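PDB 2V57: TetR family transcriptional repressor LfrR from Mycobacterium smegmatis, which represses transcription of the lfrRA efflux-pump operon by binding directly to the promoter region upstream of lfrR, and is captured here with the drug proflavine. Local coordinates for residues V26-P31 against L99-L104; A33-I38 against T48-Y53. All blocks are in the same frame, centred on the assembly; numbering follows the deposited sequence.

Contact 1 (V26-P31 against L99-L104); sequences VLADHP and LGPIVL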
loop_
_atom_site.group_PDB
_atom_site.type_symbol
_atom_site.label_atom_id
_atom_site.label_comp_id
_atom_site.label_asym_id
_atom_site.label_seq_id
_atom_site.Cartn_x
_atom_site.Cartn_y
_atom_site.Cartn_z
ATOM N N VAL B 26 12.305 -10.943 8.917
ATOM C CA VAL B 26 13.306 -9.881 8.980
ATOM C C VAL B 26 12.873 -8.638 8.188
ATOM O O VAL B 26 12.965 -7.512 8.679
ATOM C CB VAL B 26 14.663 -10.379 8.466
ATOM C CG1 VAL B 26 15.641 -9.211 8.285
ATOM C CG2 VAL B 26 15.228 -11.437 9.440
ATOM N N LEU B 27 12.387 -8.844 6.977
ATOM C CA LEU B 27 12.035 -7.701 6.137
ATOM C C LEU B 27 10.792 -6.981 6.633
ATOM O O LEU B 27 10.595 -5.813 6.327
ATOM C CB LEU B 27 11.858 -8.132 4.672
ATOM C CG LEU B 27 13.133 -8.652 4.015
ATOM C CD1 LEU B 27 12.787 -9.348 2.706
ATOM C CD2 LEU B 27 14.121 -7.506 3.794
ATOM N N ALA B 28 9.945 -7.675 7.390
ATOM C CA ALA B 28 8.776 -7.017 7.975
ATOM C C ALA B 28 9.132 -5.944 9.009
ATOM O O ALA B 28 8.305 -5.096 9.324
ATOM C CB ALA B 28 7.820 -8.029 8.577
ATOM N N ASP B 29 10.347 -5.978 9.545
ATOM C CA ASP B 29 10.717 -5.031 10.587
ATOM C C ASP B 29 11.951 -4.247 10.183
ATOM O O ASP B 29 12.269 -3.210 10.769
ATOM C CB ASP B 29 10.951 -5.760 11.914
ATOM C CG ASP B 29 9.687 -6.422 12.449
ATOM O OD1 ASP B 29 8.574 -5.992 12.066
ATOM O OD2 ASP B 29 9.802 -7.376 13.249
ATOM N N HIS B 30 12.636 -4.754 9.165
ATOM C CA HIS B 30 13.878 -4.172 8.689
ATOM C C HIS B 30 13.877 -4.265 7.163
ATOM O O HIS B 30 14.567 -5.097 6.580
ATOM C CB HIS B 30 15.077 -4.925 9.279
ATOM C CG HIS B 30 15.196 -4.793 10.767
ATOM N ND1 HIS B 30 14.707 -5.741 11.643
ATOM C CD2 HIS B 30 15.746 -3.821 11.534
ATOM C CE1 HIS B 30 14.951 -5.357 12.884
ATOM N NE2 HIS B 30 15.580 -4.195 12.846
ATOM N N PRO B 31 13.094 -3.394 6.505
ATOM C CA PRO B 31 12.865 -3.498 5.055
ATOM C C PRO B 31 14.122 -3.365 4.199
ATOM O O PRO B 31 14.126 -3.836 3.055
ATOM C CB PRO B 31 11.900 -2.342 4.754
ATOM C CG PRO B 31 11.348 -1.912 6.087
ATOM C CD PRO B 31 12.404 -2.236 7.104
ATOM N N LEU B 99 -1.496 -13.465 7.705
ATOM C CA LEU B 99 -0.288 -13.504 6.890
ATOM C C LEU B 99 0.762 -12.567 7.493
ATOM O O LEU B 99 1.956 -12.760 7.291
ATOM C CB LEU B 99 -0.574 -13.093 5.431
ATOM C CG LEU B 99 -1.545 -13.939 4.592
ATOM C CD1 LEU B 99 -1.937 -13.236 3.293
ATOM C CD2 LEU B 99 -0.944 -15.310 4.300
ATOM N N GLY B 100 0.315 -11.535 8.207
ATOM C CA GLY B 100 1.230 -10.624 8.867
ATOM C C GLY B 100 1.684 -9.456 8.003
ATOM O O GLY B 100 1.335 -9.357 6.826
ATOM N N PRO B 101 2.465 -8.550 8.599
ATOM C CA PRO B 101 2.872 -7.306 7.945
ATOM C C PRO B 101 3.821 -7.481 6.762
ATOM O O PRO B 101 4.104 -6.478 6.120
ATOM C CB PRO B 101 3.561 -6.530 9.082
ATOM C CG PRO B 101 3.997 -7.598 10.042
ATOM C CD PRO B 101 2.872 -8.580 10.015
ATOM N N ILE B 102 4.306 -8.686 6.461
ATOM C CA ILE B 102 5.146 -8.834 5.263
ATOM C C ILE B 102 4.337 -8.490 4.006
ATOM O O ILE B 102 4.880 -8.096 2.964
ATOM C CB ILE B 102 5.789 -10.247 5.143
ATOM C CG1 ILE B 102 6.939 -10.230 4.121
ATOM C CG2 ILE B 102 4.742 -11.307 4.794
ATOM C CD1 ILE B 102 8.132 -9.372 4.576
ATOM N N VAL B 103 3.020 -8.613 4.105
ATOM C CA VAL B 103 2.157 -8.244 2.982
ATOM C C VAL B 103 2.330 -6.773 2.571
ATOM O O VAL B 103 2.211 -6.446 1.396
ATOM C CB VAL B 103 0.668 -8.591 3.255
ATOM C CG1 VAL B 103 -0.218 -8.146 2.091
ATOM C CG2 VAL B 103 0.528 -10.095 3.536
ATOM N N LEU B 104 2.639 -5.899 3.529
ATOM C CA LEU B 104 2.921 -4.500 3.218
ATOM C C LEU B 104 4.186 -4.377 2.392
ATOM O O LEU B 104 4.344 -3.457 1.574
ATOM C CB LEU B 104 3.107 -3.689 4.502
ATOM C CG LEU B 104 1.898 -3.553 5.431
ATOM C CD1 LEU B 104 2.365 -3.109 6.809
ATOM C CD2 LEU B 104 0.885 -2.565 4.855
HETATM O O HOH W 1 6.050 -4.545 6.992
#
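Ile-102 reaches across with its CD1 methyl to touch the chain around the end of helix 11-27, resting 3.8 Å from the backbone N of Ala-28 and 3.9 Å from CB of Leu-27. CG1 of the isoleucine stands anti to the backbone N (chi1 -164°), which directs the longer branch toward the neighbouring segment. The small methyl of Ala-28 points at the other segment and meets two things at once, CG of the Pro-101 ring at 4.1 Å and, slightly farther off, the same CD1 of Ile-102. Alanine suits the place because the two backbones come close, with the CA atoms of Ala-28 and Ile-102 only 4.9 Å apart.

No direct hydrogen bond joins the segments. A water bridges them instead, donating to the carbonyl oxygens of both residues, at 2.9 Å to Pro-101 O and a longer 3.3 Å to Ala-28 O; Lys-164 NZ also donates to Ala-28 O. Behind this shell, Val-26 O accepts from the N-H groups of both Asp-29 and His-30, bracing the turn that presents Ala-28. In segment 99-104, Gly-100 combines a positive phi (88°) with an extended psi, angles at which a side chain would press on the preceding carbonyl oxygen, and it redirects the chain into Pro-101 and the short helix 102-106.

Leu-27 turns its side chain to Leu-63 of helix 56-77 and Phe-105, while Leu-104 packs on helix 147-164. The contact thus joins the end of the first helix of the DNA-binding domain to helix 102-106 in the ligand-binding body of this TetR-type regulator.

Contact 2 (A33-I38 against T48-Y53); sequences AALGDI and TVHRYY. With SO4 (sulfate ion), chain G.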
loop_
_atom_site.group_PDB
_atom_site.type_symbol
_atom_site.label_atom_id
_atom_site.label_comp_id
_atom_site.label_asym_id
_atom_site.label_seq_id
_atom_site.Cartn_x
_atom_site.Cartn_y
_atom_site.Cartn_z
ATOM N N ALA B 33 17.083 -4.664 5.132
ATOM C CA ALA B 33 18.036 -5.711 5.538
ATOM C C ALA B 33 18.754 -6.370 4.364
ATOM O O ALA B 33 18.130 -6.786 3.392
ATOM C CB ALA B 33 17.336 -6.788 6.389
ATOM N N ALA B 34 20.071 -6.489 4.475
ATOM C CA ALA B 34 20.874 -7.157 3.453
ATOM C C ALA B 34 20.601 -8.663 3.368
ATOM O O ALA B 34 20.167 -9.300 4.335
ATOM C CB ALA B 34 22.358 -6.912 3.720
ATOM N N LEU B 35 20.873 -9.226 2.200
ATOM C CA LEU B 35 20.706 -10.656 1.988
ATOM C C LEU B 35 21.488 -11.467 3.034
ATOM O O LEU B 35 21.011 -12.492 3.515
ATOM C CB LEU B 35 21.128 -11.019 0.563
ATOM C CG LEU B 35 20.867 -12.438 0.056
ATOM C CD1 LEU B 35 19.397 -12.799 0.221
ATOM C CD2 LEU B 35 21.264 -12.527 -1.392
ATOM N N GLY B 36 22.680 -10.997 3.387
ATOM C CA GLY B 36 23.512 -11.664 4.377
ATOM C C GLY B 36 22.900 -11.661 5.762
ATOM O O GLY B 36 23.081 -12.584 6.557
ATOM N N ASP B 37 22.164 -10.606 6.065
ATOM C CA ASP B 37 21.501 -10.513 7.347
ATOM C C ASP B 37 20.345 -11.511 7.385
ATOM O O ASP B 37 20.089 -12.153 8.401
ATOM C CB ASP B 37 21.005 -9.091 7.573
ATOM C CG ASP B 37 20.434 -8.900 8.942
ATOM O OD1 ASP B 37 19.257 -9.271 9.137
ATOM O OD2 ASP B 37 21.165 -8.389 9.821
ATOM N N ILE B 38 19.651 -11.646 6.265
ATOM C CA ILE B 38 18.605 -12.661 6.157
ATOM C C ILE B 38 19.202 -14.064 6.274
ATOM O O ILE B 38 18.613 -14.955 6.905
ATOM C CB ILE B 38 17.818 -12.508 4.845
ATOM C CG1 ILE B 38 17.041 -11.189 4.870
ATOM C CG2 ILE B 38 16.870 -13.678 4.636
ATOM C CD1 ILE B 38 16.356 -10.862 3.562
ATOM N N THR B 48 25.901 -19.858 1.070
ATOM C CA THR B 48 24.785 -20.752 0.809
ATOM C C THR B 48 23.578 -20.003 0.248
ATOM O O THR B 48 22.952 -20.456 -0.709
ATOM C CB THR B 48 24.390 -21.501 2.082
ATOM O OG1 THR B 48 25.510 -22.277 2.514
ATOM C CG2 THR B 48 23.211 -22.421 1.818
ATOM N N VAL B 49 23.255 -18.853 0.828
ATOM C CA VAL B 49 22.086 -18.110 0.362
ATOM C C VAL B 49 22.224 -17.738 -1.120
ATOM O O VAL B 49 21.249 -17.731 -1.867
ATOM C CB VAL B 49 21.806 -16.857 1.231
ATOM C CG1 VAL B 49 20.669 -16.051 0.650
ATOM C CG2 VAL B 49 21.438 -17.274 2.624
ATOM N N HIS B 50 23.447 -17.453 -1.551
ATOM C CA HIS B 50 23.664 -17.051 -2.938
ATOM C C HIS B 50 23.485 -18.189 -3.947
ATOM O O HIS B 50 23.229 -17.946 -5.129
ATOM C CB HIS B 50 25.017 -16.349 -3.108
ATOM C CG HIS B 50 25.037 -14.963 -2.548
ATOM N ND1 HIS B 50 26.010 -14.522 -1.679
ATOM C CD2 HIS B 50 24.175 -13.932 -2.703
ATOM C CE1 HIS B 50 25.760 -13.269 -1.340
ATOM N NE2 HIS B 50 24.651 -12.887 -1.945
ATOM N N ARG B 51 23.591 -19.426 -3.479
ATOM C CA ARG B 51 23.277 -20.578 -4.329
ATOM C C ARG B 51 21.773 -20.751 -4.500
ATOM O O ARG B 51 21.315 -21.503 -5.370
ATOM C CB ARG B 51 23.871 -21.867 -3.751
ATOM C CG ARG B 51 25.385 -21.944 -3.832
ATOM C CD ARG B 51 25.903 -23.273 -3.298
ATOM N NE ARG B 51 25.435 -23.537 -1.941
ATOM C CZ ARG B 51 26.002 -24.407 -1.111
ATOM N NH1 ARG B 51 27.066 -25.100 -1.501
ATOM N NH2 ARG B 51 25.510 -24.583 0.110
ATOM N N TYR B 52 21.003 -20.080 -3.650
ATOM C CA TYR B 52 19.545 -20.085 -3.777
ATOM C C TYR B 52 19.032 -18.803 -4.444
ATOM O O TYR B 52 18.179 -18.845 -5.344
ATOM C CB TYR B 52 18.886 -20.276 -2.409
ATOM C CG TYR B 52 19.043 -21.676 -1.866
ATOM C CD1 TYR B 52 17.948 -22.524 -1.726
ATOM C CD2 TYR B 52 20.295 -22.157 -1.508
ATOM C CE1 TYR B 52 18.101 -23.811 -1.225
ATOM C CE2 TYR B 52 20.455 -23.440 -1.032
ATOM C CZ TYR B 52 19.362 -24.261 -0.891
ATOM O OH TYR B 52 19.546 -25.534 -0.396
ATOM N N TYR B 53 19.555 -17.667 -3.989
ATOM C CA TYR B 53 19.195 -16.370 -4.545
ATOM C C TYR B 53 20.479 -15.565 -4.776
ATOM O O TYR B 53 21.079 -15.078 -3.826
ATOM C CB TYR B 53 18.235 -15.651 -3.594
ATOM C CG TYR B 53 17.067 -16.536 -3.218
ATOM C CD1 TYR B 53 15.998 -16.683 -4.086
ATOM C CD2 TYR B 53 17.048 -17.255 -2.009
ATOM C CE1 TYR B 53 14.941 -17.508 -3.790
ATOM C CE2 TYR B 53 15.966 -18.082 -1.689
ATOM C CZ TYR B 53 14.913 -18.196 -2.595
ATOM O OH TYR B 53 13.820 -19.002 -2.344
HETATM S S SO4 G . 11.941 -19.724 -5.545
HETATM O O1 SO4 G . 10.787 -18.958 -5.976
HETATM O O2 SO4 G . 12.025 -19.793 -4.098
HETATM O O3 SO4 G . 11.882 -21.099 -6.065
HETATM O O4 SO4 G . 13.127 -19.044 -6.072
#
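Leu-35 pushes its forked end between Val-49 and His-50, one methyl to each. CD1 of Leu-35 lies 3.5 Å from CG1 of Val-49; the two side chains run past each other in opposite directions, and CG of Leu-35 is also 3.7 Å from that methyl. CG of Leu-35 stands anti to the backbone N (chi1 -172°), which extends the side chain from helix 35-42 toward helix 46-52. Val-49 likewise holds CG1 anti to its N, turning this methyl to the leucine.

Leu-35 CD2 approaches the His-50 ring obliquely, nearest the ring's NE2 and CD2 atoms, 3.5 Å from NE2 of His-50. The same leucine methyl also lies 3.5 Å from the carbonyl O of Tyr-53, a van der Waals contact with the backbone of that residue. A branched leucine is well suited here, since its two methyls can meet a valine and an imidazole separately.

These helices are the two members of the helix-turn-helix, residues 34-53, with which TetR-family repressors bind DNA; the second is the recognition helix in this family. Leu-35, just after the N-cap residue Ala-34, lies in the buried seam between them, and Leu-59 of helix 56-77 touches both Leu-35 and Tyr-53.

Tyr-53 sets out toward helix 35-42, but its ring leads away. The phenol OH of Tyr-53 reaches a sulfate, donating a 2.6 Å hydrogen bond to its O2, which sits at the ring edge and in its plane. Arg-16 NH1 and Arg-65 NH1 also bond the anion, probably acquired from the crystallisation liquor, while the Tyr-53 side chain also packs on Ala-62.

How the contacts relate
Contact 2 is the more buried of the two, although it lies farther from the centre of the chain; contact 1 is partly buried. Neither has a direct hydrogen bond across it: contact 1 is methyl and proline packing with a water bridge, whereas in contact 2 a leucine meets a valine, an imidazole and a backbone carbonyl. Contact 2 is nested within the loop closed by contact 1, their centres about 17 Å apart. Helix 11-27 touches both helix 35-42 and the loop before it: Val-26 CG1 packs 3.5 Å from Ala-33 CB, and Leu-27 CG lies 3.9 Å from Ile-38 CD1. Contact 2 builds the DNA-binding motif internally; contact 1 ties its domain to the body.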